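Glutathione transferase o1 (Bombyx mori, PDB 3RBT) belongs to the omega glutathione transferases, which conjugate glutathione and reduce dehydroascorbate, though this member may have little of that activity. Local coordinates at residues A[43-47]-A[48-52]; A[146-149]-A[150-154]; A[177-180]-A[181-185]. All blocks are in the same frame, centred on the assembly; numbering follows the deposited sequence.

Interaction 1: A[43-47]-A[48-52]; sequences LVLEA and KRIKY
Lys48 stays tied to Val44 in the turn before it: its backbone N donates to Val44 O at 2.8 Å. Lys48 CG passes 3.3 Å from the same oxygen, Val44 O. The side chain then bends away, and NZ forms a salt bridge with Asp100 and hydrogen bonds with Tyr103 O and Arg105 O. Arg49 turns the chain with a positive phi of 56°. Its N bonds to Glu46 O at 2.9 Å. Ile50 N reaches further back, to Leu45 O at 3.0 Å, and this bond is almost straight. Ile50 CB also rests against Leu45 CD2 at 4.2 Å, the two side chains crossing at about a right angle. Leu99 of helix 92-102 packs on both. Tyr52 has CG between its backbone N and carbonyl carbon (chi1 65°), which folds the ring back against Leu45. Leu45 CD1 makes a CH-pi contact over one face, 4.2 Å from the Tyr52 ring centroid. Leu45 CB adds a second contact, 4.0 Å from Tyr52 CD2. At the ring edge, Tyr52 OH donates to Glu46 OE1 at 2.8 Å. The carboxylate and ring planes stand 70° apart. His223 NE2 is a second partner of the hydroxyl. A phenylalanine in place of Tyr52 would probably leave Glu46 OE1 and His223 without this shared partner and let the carboxylate turn. The two bonds back from Arg49 and Ile50 make a Schellman motif. It closes helix 36-47 within the beta-alpha-beta crossover that joins the parallel strands 27-31 and 52-56 of the thioredoxin-like domain.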
ATOM      1  N   LEU A  43      -7.589  11.352 -13.216  1.00 16.15           N
ATOM      2  CA  LEU A  43      -6.414  12.203 -13.456  1.00 16.70           C
ATOM      3  C   LEU A  43      -5.276  11.464 -14.173  1.00 16.77           C
ATOM      4  O   LEU A  43      -4.711  11.973 -15.146  1.00 17.40           O
ATOM      5  CB  LEU A  43      -5.899  12.793 -12.138  1.00 15.87           C
ATOM      6  CG  LEU A  43      -6.826  13.790 -11.437  1.00 16.81           C
ATOM      7  CD1 LEU A  43      -6.255  14.196 -10.060  1.00 15.12           C
ATOM      8  CD2 LEU A  43      -7.164  15.009 -12.312  1.00 16.36           C
ATOM      9  N   VAL A  44      -4.959  10.265 -13.682  1.00 16.22           N
ATOM     10  CA  VAL A  44      -3.891   9.430 -14.243  1.00 16.42           C
ATOM     11  C   VAL A  44      -4.200   8.995 -15.675  1.00 17.37           C
ATOM     12  O   VAL A  44      -3.362   9.156 -16.570  1.00 18.86           O
ATOM     13  CB  VAL A  44      -3.579   8.222 -13.314  1.00 15.72           C
ATOM     14  CG1 VAL A  44      -2.594   7.241 -13.975  1.00 15.61           C
ATOM     15  CG2 VAL A  44      -3.015   8.734 -11.994  1.00 14.00           C
ATOM     16  N   LEU A  45      -5.403   8.472 -15.896  1.00 17.68           N
ATOM     17  CA  LEU A  45      -5.849   8.098 -17.247  1.00 18.34           C
ATOM     18  C   LEU A  45      -5.679   9.237 -18.243  1.00 19.40           C
ATOM     19  O   LEU A  45      -5.214   9.038 -19.375  1.00 20.47           O
ATOM     20  CB  LEU A  45      -7.318   7.682 -17.226  1.00 18.11           C
ATOM     21  CG  LEU A  45      -7.669   6.307 -16.652  1.00 17.89           C
ATOM     22  CD1 LEU A  45      -9.117   6.317 -16.207  1.00 17.08           C
ATOM     23  CD2 LEU A  45      -7.419   5.202 -17.688  1.00 18.35           C
ATOM     24  N   GLU A  46      -6.069  10.430 -17.814  1.00 19.53           N
ATOM     25  CA  GLU A  46      -5.994  11.620 -18.651  1.00 20.91           C
ATOM     26  C   GLU A  46      -4.522  12.001 -18.869  1.00 21.09           C
ATOM     27  O   GLU A  46      -4.099  12.219 -20.002  1.00 21.83           O
ATOM     28  CB  GLU A  46      -6.793  12.760 -18.001  1.00 21.12           C
ATOM     29  CG  GLU A  46      -7.303  13.833 -18.964  1.00 24.54           C
ATOM     30  CD  GLU A  46      -8.495  13.389 -19.804  1.00 26.23           C
ATOM     31  OE1 GLU A  46      -9.532  12.979 -19.248  1.00 26.89           O
ATOM     32  OE2 GLU A  46      -8.396  13.465 -21.037  1.00 30.73           O
ATOM     33  N   ALA A  47      -3.736  12.022 -17.790  1.00 20.66           N
ATOM     34  CA  ALA A  47      -2.295  12.306 -17.878  1.00 21.51           C
ATOM     35  C   ALA A  47      -1.578  11.363 -18.843  1.00 22.30           C
ATOM     36  O   ALA A  47      -0.693  11.783 -19.585  1.00 22.79           O
ATOM     37  CB  ALA A  47      -1.648  12.242 -16.505  1.00 20.56           C
ATOM     38  N   LYS A  48      -1.978  10.092 -18.833  1.00 22.16           N
ATOM     39  CA  LYS A  48      -1.348   9.093 -19.696  1.00 22.75           C
ATOM     40  C   LYS A  48      -2.019   9.009 -21.062  1.00 24.02           C
ATOM     41  O   LYS A  48      -1.577   8.260 -21.933  1.00 24.59           O
ATOM     42  CB  LYS A  48      -1.284   7.734 -18.999  1.00 21.90           C
ATOM     43  CG  LYS A  48      -0.513   7.791 -17.656  1.00 21.64           C
ATOM     44  CD  LYS A  48       0.004   6.441 -17.235  1.00 22.12           C
ATOM     45  CE  LYS A  48       0.894   5.813 -18.321  1.00 23.21           C
ATOM     46  NZ  LYS A  48       2.325   6.193 -18.188  1.00 23.11           N
ATOM     47  N   ARG A  49      -3.075   9.800 -21.246  1.00 24.74           N
ATOM     48  CA  ARG A  49      -3.767   9.907 -22.529  1.00 26.56           C
ATOM     49  C   ARG A  49      -4.237   8.531 -23.011  1.00 26.94           C
ATOM     50  O   ARG A  49      -3.989   8.121 -24.147  1.00 28.27           O
ATOM     51  CB  ARG A  49      -2.878  10.633 -23.548  1.00 28.24           C
ATOM     52  CG  ARG A  49      -2.509  12.045 -23.078  1.00 30.63           C
ATOM     53  CD  ARG A  49      -1.695  12.795 -24.093  1.00 37.72           C
ATOM     54  NE  ARG A  49      -1.852  14.241 -23.934  1.00 40.96           N
ATOM     55  CZ  ARG A  49      -1.583  15.131 -24.883  1.00 44.17           C
ATOM     56  NH1 ARG A  49      -1.141  14.731 -26.072  1.00 45.70           N
ATOM     57  NH2 ARG A  49      -1.762  16.426 -24.647  1.00 46.17           N
ATOM     58  N   ILE A  50      -4.899   7.819 -22.104  1.00 26.28           N
ATOM     59  CA  ILE A  50      -5.486   6.508 -22.378  1.00 26.57           C
ATOM     60  C   ILE A  50      -6.985   6.705 -22.566  1.00 26.68           C
ATOM     61  O   ILE A  50      -7.636   7.431 -21.809  1.00 26.35           O
ATOM     62  CB  ILE A  50      -5.226   5.519 -21.208  1.00 25.81           C
ATOM     63  CG1 ILE A  50      -3.722   5.410 -20.905  1.00 25.55           C
ATOM     64  CG2 ILE A  50      -5.827   4.140 -21.510  1.00 25.99           C
ATOM     65  CD1 ILE A  50      -3.421   4.885 -19.490  1.00 26.03           C
ATOM     66  N   LYS A  51      -7.527   6.081 -23.594  1.00 27.73           N
ATOM     67  CA  LYS A  51      -8.948   6.202 -23.889  1.00 27.96           C
ATOM     68  C   LYS A  51      -9.724   5.400 -22.869  1.00 26.88           C
ATOM     69  O   LYS A  51      -9.335   4.282 -22.526  1.00 26.72           O
ATOM     70  CB  LYS A  51      -9.243   5.684 -25.291  1.00 29.45           C
ATOM     71  CG  LYS A  51      -8.605   6.501 -26.402  1.00 30.84           C
ATOM     72  CD  LYS A  51      -8.853   5.843 -27.753  1.00 33.20           C
ATOM     73  CE  LYS A  51      -8.001   4.595 -27.903  1.00 32.94           C
ATOM     74  NZ  LYS A  51      -8.294   3.916 -29.183  1.00 36.31           N
ATOM     75  N   TYR A  52     -10.815   5.969 -22.381  1.00 26.18           N
ATOM     76  CA  TYR A  52     -11.617   5.305 -21.369  1.00 25.95           C
ATOM     77  C   TYR A  52     -13.056   5.790 -21.430  1.00 26.88           C
ATOM     78  O   TYR A  52     -13.349   6.826 -22.015  1.00 27.35           O
ATOM     79  CB  TYR A  52     -11.051   5.577 -19.963  1.00 24.41           C
ATOM     80  CG  TYR A  52     -11.142   7.027 -19.560  1.00 24.31           C
ATOM     81  CD1 TYR A  52     -12.207   7.489 -18.788  1.00 24.99           C
ATOM     82  CD2 TYR A  52     -10.173   7.942 -19.960  1.00 24.49           C
ATOM     83  CE1 TYR A  52     -12.301   8.822 -18.423  1.00 25.81           C
ATOM     84  CE2 TYR A  52     -10.256   9.280 -19.602  1.00 26.00           C
ATOM     85  CZ  TYR A  52     -11.320   9.709 -18.832  1.00 26.67           C
ATOM     86  OH  TYR A  52     -11.407  11.030 -18.470  1.00 29.14           O
TER

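Interaction 2: A[146-149]-A[150-154]; sequences EQII and QTLEI
Thr151 grips the carbonyl of Gln147 with two donors. OG1 bonds to Gln147 O at 2.9 Å, and Thr151 N bonds to the same oxygen at 3.3 Å. The two come from opposite faces of the carbonyl plane. Thr151 OG1 lies beside its own backbone N (chi1 -51°), which points the hydroxyl back toward the previous turn. The buried hydroxyl is thus satisfied within the helix. The other backbone bonds follow the same four-residue spacing. Gln150 N reaches Glu146 O at 3.1 Å, and Leu152 N reaches Ile148 O at 3.0 Å. Leu152 CG packs close against that same carbonyl oxygen, 3.2 Å from Ile148 O. Glu153 N bonds to Ile149 O. This is regular alpha-helix, part of helix 145-162 in the all-helical C-terminal domain of the glutathione transferase fold. The apolar contact is between Ile148 and Leu152, which lie side by side and point the same way. Ile148 CG2 meets Leu152 CD1 at 4.0 Å. Leu129 of helix 113-138 touches Ile148, Thr151 and Leu152, while Lys200 of helix 194-202 packs against Ile148, Ile149 and Leu152.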
ATOM      1  N   GLU A 146      -7.506  19.211  12.342  1.00 47.57           N
ATOM      2  CA  GLU A 146      -6.151  19.053  12.879  1.00 47.94           C
ATOM      3  C   GLU A 146      -5.315  18.023  12.116  1.00 45.94           C
ATOM      4  O   GLU A 146      -4.116  18.223  11.925  1.00 45.99           O
ATOM      5  CB  GLU A 146      -6.173  18.766  14.399  1.00 49.70           C
ATOM      6  CG  GLU A 146      -6.374  17.298  14.816  1.00 50.21           C
ATOM      7  CD  GLU A 146      -7.836  16.895  15.016  1.00 52.02           C
ATOM      8  OE1 GLU A 146      -8.728  17.432  14.319  1.00 51.88           O
ATOM      9  OE2 GLU A 146      -8.092  16.018  15.875  1.00 53.10           O
ATOM     10  N   GLN A 147      -5.954  16.937  11.682  1.00 44.30           N
ATOM     11  CA  GLN A 147      -5.313  15.935  10.824  1.00 42.61           C
ATOM     12  C   GLN A 147      -4.888  16.535   9.483  1.00 40.83           C
ATOM     13  O   GLN A 147      -3.810  16.229   8.976  1.00 40.29           O
ATOM     14  CB  GLN A 147      -6.245  14.739  10.584  1.00 41.94           C
ATOM     15  CG  GLN A 147      -6.390  13.807  11.779  1.00 44.77           C
ATOM     16  CD  GLN A 147      -5.141  12.986  12.019  1.00 47.14           C
ATOM     17  OE1 GLN A 147      -4.870  12.015  11.301  1.00 47.37           O
ATOM     18  NE2 GLN A 147      -4.367  13.369  13.031  1.00 49.50           N
ATOM     19  N   ILE A 148      -5.755  17.379   8.925  1.00 39.89           N
ATOM     20  CA  ILE A 148      -5.491  18.102   7.683  1.00 38.42           C
ATOM     21  C   ILE A 148      -4.222  18.937   7.817  1.00 38.67           C
ATOM     22  O   ILE A 148      -3.301  18.812   7.010  1.00 37.59           O
ATOM     23  CB  ILE A 148      -6.660  19.069   7.335  1.00 38.76           C
ATOM     24  CG1 ILE A 148      -8.027  18.368   7.450  1.00 38.21           C
ATOM     25  CG2 ILE A 148      -6.411  19.792   6.004  1.00 37.81           C
ATOM     26  CD1 ILE A 148      -8.615  17.870   6.185  1.00 36.71           C
ATOM     27  N   ILE A 149      -4.197  19.785   8.848  1.00 39.64           N
ATOM     28  CA  ILE A 149      -3.119  20.746   9.080  1.00 40.50           C
ATOM     29  C   ILE A 149      -1.753  20.075   9.283  1.00 39.97           C
ATOM     30  O   ILE A 149      -0.772  20.457   8.647  1.00 39.92           O
ATOM     31  CB  ILE A 149      -3.470  21.708  10.253  1.00 42.47           C
ATOM     32  CG1 ILE A 149      -4.709  22.540   9.883  1.00 42.97           C
ATOM     33  CG2 ILE A 149      -2.284  22.613  10.597  1.00 43.76           C
ATOM     34  CD1 ILE A 149      -5.480  23.118  11.064  1.00 45.03           C
ATOM     35  N   GLN A 150      -1.712  19.066  10.149  1.00 39.83           N
ATOM     36  CA  GLN A 150      -0.486  18.305  10.429  1.00 39.86           C
ATOM     37  C   GLN A 150       0.128  17.664   9.184  1.00 37.96           C
ATOM     38  O   GLN A 150       1.350  17.678   9.010  1.00 38.12           O
ATOM     39  CB  GLN A 150      -0.758  17.222  11.477  1.00 40.34           C
ATOM     40  CG  GLN A 150      -1.036  17.766  12.869  1.00 43.84           C
ATOM     41  CD  GLN A 150       0.215  18.286  13.556  1.00 47.82           C
ATOM     42  OE1 GLN A 150       0.369  19.495  13.765  1.00 49.83           O
ATOM     43  NE2 GLN A 150       1.121  17.372  13.913  1.00 48.56           N
ATOM     44  N   THR A 151      -0.728  17.095   8.332  1.00 35.85           N
ATOM     45  CA  THR A 151      -0.280  16.495   7.082  1.00 34.04           C
ATOM     46  C   THR A 151       0.225  17.573   6.122  1.00 33.79           C
ATOM     47  O   THR A 151       1.249  17.386   5.464  1.00 33.50           O
ATOM     48  CB  THR A 151      -1.393  15.660   6.416  1.00 32.77           C
ATOM     49  OG1 THR A 151      -1.945  14.750   7.376  1.00 33.45           O
ATOM     50  CG2 THR A 151      -0.846  14.868   5.230  1.00 31.12           C
ATOM     51  N   LEU A 152      -0.479  18.705   6.061  1.00 33.66           N
ATOM     52  CA  LEU A 152      -0.053  19.811   5.207  1.00 33.64           C
ATOM     53  C   LEU A 152       1.336  20.353   5.579  1.00 34.45           C
ATOM     54  O   LEU A 152       2.087  20.774   4.697  1.00 34.18           O
ATOM     55  CB  LEU A 152      -1.096  20.939   5.168  1.00 34.27           C
ATOM     56  CG  LEU A 152      -2.450  20.670   4.487  1.00 33.59           C
ATOM     57  CD1 LEU A 152      -3.371  21.893   4.593  1.00 33.73           C
ATOM     58  CD2 LEU A 152      -2.295  20.239   3.027  1.00 31.12           C
ATOM     59  N   GLU A 153       1.681  20.328   6.868  1.00 35.34           N
ATOM     60  CA  GLU A 153       3.020  20.756   7.308  1.00 36.53           C
ATOM     61  C   GLU A 153       4.105  19.842   6.728  1.00 35.23           C
ATOM     62  O   GLU A 153       5.159  20.312   6.308  1.00 35.79           O
ATOM     63  CB  GLU A 153       3.134  20.835   8.845  1.00 38.27           C
ATOM     64  CG  GLU A 153       4.249  21.796   9.332  1.00 42.27           C
ATOM     65  CD  GLU A 153       4.354  21.924  10.859  1.00 47.06           C
ATOM     66  OE1 GLU A 153       4.329  23.071  11.374  1.00 49.39           O
ATOM     67  OE2 GLU A 153       4.474  20.886  11.549  1.00 47.63           O
ATOM     68  N   ILE A 154       3.831  18.537   6.708  1.00 33.49           N
ATOM     69  CA  ILE A 154       4.761  17.548   6.158  1.00 32.22           C
ATOM     70  C   ILE A 154       4.988  17.795   4.661  1.00 30.83           C
ATOM     71  O   ILE A 154       6.126  17.830   4.191  1.00 30.65           O
ATOM     72  CB  ILE A 154       4.257  16.094   6.425  1.00 31.37           C
ATOM     73  CG1 ILE A 154       4.436  15.735   7.908  1.00 33.11           C
ATOM     74  CG2 ILE A 154       4.978  15.071   5.532  1.00 30.50           C
ATOM     75  CD1 ILE A 154       3.516  14.620   8.393  1.00 33.44           C
TER

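Interaction 3: A[177-180]-A[181-185]; sequences YMVW and PWVER
Trp180 and Glu184 are joined by two hydrogen bonds. Glu184 N donates to Trp180 O at 2.8 Å, almost straight. Trp180 NE1 donates back to Glu184 OE2 at 2.8 Å. The indole nitrogen meets that oxygen from above the carboxylate plane, and the ring and carboxylate planes are 81° apart. With CG anti to the backbone N (chi1 -173°), the Trp180 indole reaches along the helix to Glu184. Pro181 has no N-H to give, and helix 174-186 kinks here. Trp182 N makes only a weak bond, 3.5 Å to Val179 O. Pro181 O, in turn, accepts from both Arg185 N and Arg185 NH1, which approach opposite faces of its plane. Trp182 also turns its ring edge to a backbone carbonyl, with CZ3 3.4 Å from Met178 O. Apolar contacts fill the same turns. Val183 CG1 touches Trp180 CZ3 at 3.5 Å, and Val183 CG2 meets Val179 CG1 at 3.9 Å. Glu184 CB lies over one face of the indole. Glu184 is buried, and its other oxygen, OE1, bonds to Tyr230 OH. Uncharged Trp180 and Tyr230 thus hold both carboxylate oxygens, which probably fixes the rotation of the group.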
ATOM      1  N   TYR A 177      -0.706  14.085  -8.776  1.00 16.37           N
ATOM      2  CA  TYR A 177      -2.063  13.672  -9.128  1.00 16.06           C
ATOM      3  C   TYR A 177      -2.718  12.769  -8.070  1.00 15.72           C
ATOM      4  O   TYR A 177      -3.933  12.835  -7.881  1.00 15.18           O
ATOM      5  CB  TYR A 177      -2.100  12.994 -10.500  1.00 15.76           C
ATOM      6  CG  TYR A 177      -1.793  13.919 -11.671  1.00 16.66           C
ATOM      7  CD1 TYR A 177      -0.733  13.654 -12.536  1.00 15.82           C
ATOM      8  CD2 TYR A 177      -2.576  15.045 -11.918  1.00 16.34           C
ATOM      9  CE1 TYR A 177      -0.460  14.492 -13.613  1.00 18.14           C
ATOM     10  CE2 TYR A 177      -2.309  15.882 -12.992  1.00 17.99           C
ATOM     11  CZ  TYR A 177      -1.249  15.606 -13.828  1.00 18.56           C
ATOM     12  OH  TYR A 177      -0.989  16.448 -14.890  1.00 20.84           O
ATOM     13  N   MET A 178      -1.921  11.932  -7.398  1.00 15.62           N
ATOM     14  CA  MET A 178      -2.435  11.061  -6.330  1.00 15.99           C
ATOM     15  C   MET A 178      -3.036  11.871  -5.182  1.00 16.77           C
ATOM     16  O   MET A 178      -4.023  11.474  -4.574  1.00 17.36           O
ATOM     17  CB  MET A 178      -1.330  10.145  -5.775  1.00 16.32           C
ATOM     18  CG  MET A 178      -0.893   8.990  -6.706  1.00 16.04           C
ATOM     19  SD  MET A 178      -2.244   8.047  -7.439  1.00 16.39           S
ATOM     20  CE  MET A 178      -2.578   6.848  -6.174  1.00 17.79           C
ATOM     21  N   VAL A 179      -2.427  13.015  -4.913  1.00 17.25           N
ATOM     22  CA  VAL A 179      -2.735  13.858  -3.773  1.00 18.33           C
ATOM     23  C   VAL A 179      -3.828  14.896  -4.100  1.00 18.70           C
ATOM     24  O   VAL A 179      -4.603  15.304  -3.217  1.00 19.59           O
ATOM     25  CB  VAL A 179      -1.402  14.523  -3.311  1.00 18.99           C
ATOM     26  CG1 VAL A 179      -1.549  15.950  -2.953  1.00 21.21           C
ATOM     27  CG2 VAL A 179      -0.731  13.691  -2.205  1.00 19.82           C
ATOM     28  N   TRP A 180      -3.905  15.286  -5.369  1.00 17.83           N
ATOM     29  CA  TRP A 180      -4.755  16.398  -5.786  1.00 18.20           C
ATOM     30  C   TRP A 180      -6.245  16.312  -5.417  1.00 17.90           C
ATOM     31  O   TRP A 180      -6.800  17.302  -4.941  1.00 18.88           O
ATOM     32  CB  TRP A 180      -4.605  16.711  -7.283  1.00 17.95           C
ATOM     33  CG  TRP A 180      -5.363  17.962  -7.638  1.00 18.83           C
ATOM     34  CD1 TRP A 180      -6.476  18.057  -8.408  1.00 18.48           C
ATOM     35  CD2 TRP A 180      -5.083  19.290  -7.167  1.00 19.11           C
ATOM     36  NE1 TRP A 180      -6.905  19.369  -8.468  1.00 19.39           N
ATOM     37  CE2 TRP A 180      -6.064  20.141  -7.707  1.00 19.82           C
ATOM     38  CE3 TRP A 180      -4.097  19.836  -6.330  1.00 17.69           C
ATOM     39  CZ2 TRP A 180      -6.075  21.522  -7.463  1.00 21.38           C
ATOM     40  CZ3 TRP A 180      -4.120  21.197  -6.073  1.00 19.51           C
ATOM     41  CH2 TRP A 180      -5.103  22.027  -6.636  1.00 20.43           C
ATOM     42  N   PRO A 181      -6.902  15.154  -5.648  1.00 16.84           N
ATOM     43  CA  PRO A 181      -8.345  15.145  -5.414  1.00 17.46           C
ATOM     44  C   PRO A 181      -8.769  15.698  -4.044  1.00 18.03           C
ATOM     45  O   PRO A 181      -9.713  16.481  -3.982  1.00 18.93           O
ATOM     46  CB  PRO A 181      -8.705  13.658  -5.562  1.00 16.76           C
ATOM     47  CG  PRO A 181      -7.734  13.181  -6.568  1.00 15.25           C
ATOM     48  CD  PRO A 181      -6.448  13.852  -6.175  1.00 15.94           C
ATOM     49  N   TRP A 182      -8.062  15.327  -2.980  1.00 17.53           N
ATOM     50  CA  TRP A 182      -8.382  15.821  -1.645  1.00 18.44           C
ATOM     51  C   TRP A 182      -8.029  17.293  -1.477  1.00 19.03           C
ATOM     52  O   TRP A 182      -8.789  18.040  -0.865  1.00 19.64           O
ATOM     53  CB  TRP A 182      -7.749  14.944  -0.557  1.00 18.04           C
ATOM     54  CG  TRP A 182      -8.400  13.592  -0.551  1.00 18.77           C
ATOM     55  CD1 TRP A 182      -9.466  13.189   0.221  1.00 18.98           C
ATOM     56  CD2 TRP A 182      -8.064  12.478  -1.382  1.00 17.44           C
ATOM     57  NE1 TRP A 182      -9.796  11.888  -0.078  1.00 17.84           N
ATOM     58  CE2 TRP A 182      -8.954  11.431  -1.061  1.00 17.58           C
ATOM     59  CE3 TRP A 182      -7.085  12.259  -2.365  1.00 17.71           C
ATOM     60  CZ2 TRP A 182      -8.891  10.178  -1.684  1.00 15.33           C
ATOM     61  CZ3 TRP A 182      -7.030  11.018  -2.985  1.00 15.57           C
ATOM     62  CH2 TRP A 182      -7.932   9.997  -2.645  1.00 15.60           C
ATOM     63  N   VAL A 183      -6.904  17.713  -2.057  1.00 19.11           N
ATOM     64  CA  VAL A 183      -6.507  19.119  -2.015  1.00 20.03           C
ATOM     65  C   VAL A 183      -7.551  20.030  -2.695  1.00 20.70           C
ATOM     66  O   VAL A 183      -7.918  21.074  -2.157  1.00 21.89           O
ATOM     67  CB  VAL A 183      -5.078  19.330  -2.577  1.00 20.03           C
ATOM     68  CG1 VAL A 183      -4.723  20.813  -2.631  1.00 20.73           C
ATOM     69  CG2 VAL A 183      -4.066  18.592  -1.713  1.00 19.90           C
ATOM     70  N   GLU A 184      -8.040  19.621  -3.863  1.00 20.01           N
ATOM     71  CA  GLU A 184      -9.053  20.397  -4.581  1.00 20.66           C
ATOM     72  C   GLU A 184     -10.339  20.552  -3.755  1.00 21.65           C
ATOM     73  O   GLU A 184     -10.973  21.611  -3.771  1.00 22.29           O
ATOM     74  CB  GLU A 184      -9.376  19.729  -5.908  1.00 19.72           C
ATOM     75  CG  GLU A 184     -10.071  20.625  -6.900  1.00 20.31           C
ATOM     76  CD  GLU A 184     -10.372  19.883  -8.176  1.00 20.71           C
ATOM     77  OE1 GLU A 184     -11.443  19.236  -8.247  1.00 18.98           O
ATOM     78  OE2 GLU A 184      -9.528  19.935  -9.101  1.00 20.20           O
ATOM     79  N   ARG A 185     -10.708  19.478  -3.051  1.00 21.09           N
ATOM     80  CA  ARG A 185     -11.873  19.471  -2.169  1.00 22.01           C
ATOM     81  C   ARG A 185     -11.723  20.411  -0.975  1.00 23.16           C
ATOM     82  O   ARG A 185     -12.701  21.015  -0.550  1.00 23.79           O
ATOM     83  CB  ARG A 185     -12.198  18.053  -1.698  1.00 20.96           C
ATOM     84  CG  ARG A 185     -12.908  17.240  -2.768  1.00 20.63           C
ATOM     85  CD  ARG A 185     -12.833  15.736  -2.529  1.00 19.04           C
ATOM     86  NE  ARG A 185     -13.620  15.040  -3.548  1.00 19.90           N
ATOM     87  CZ  ARG A 185     -13.222  14.845  -4.806  1.00 20.66           C
ATOM     88  NH1 ARG A 185     -12.039  15.289  -5.216  1.00 19.96           N
ATOM     89  NH2 ARG A 185     -14.014  14.212  -5.666  1.00 21.05           N
TER

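In the fold
Interactions 1 and 3 meet across the boundary between the thioredoxin-like and helical domains. Their centres are about 16 Å apart. Leu43 CD1 lies 3.5 Å from Tyr177 O, and Ala47 CB lies 3.9 Å from Tyr177 CE1. Interaction 2 stays within the helical domain. Its centre is about 14 Å from that of interaction 3, with nearest atoms about 5 Å apart and no touch. Interactions 1 and 2 lie on opposite sides of the chain's centre, about 30 Å apart between centres. Glutathione transferases generally bind glutathione near the start of the first helix of the thioredoxin-like domain. Interaction 1 is at the other end of helix 36-47, whereas Arg185 of interaction 3 bonds to Met34 and His39 near its start.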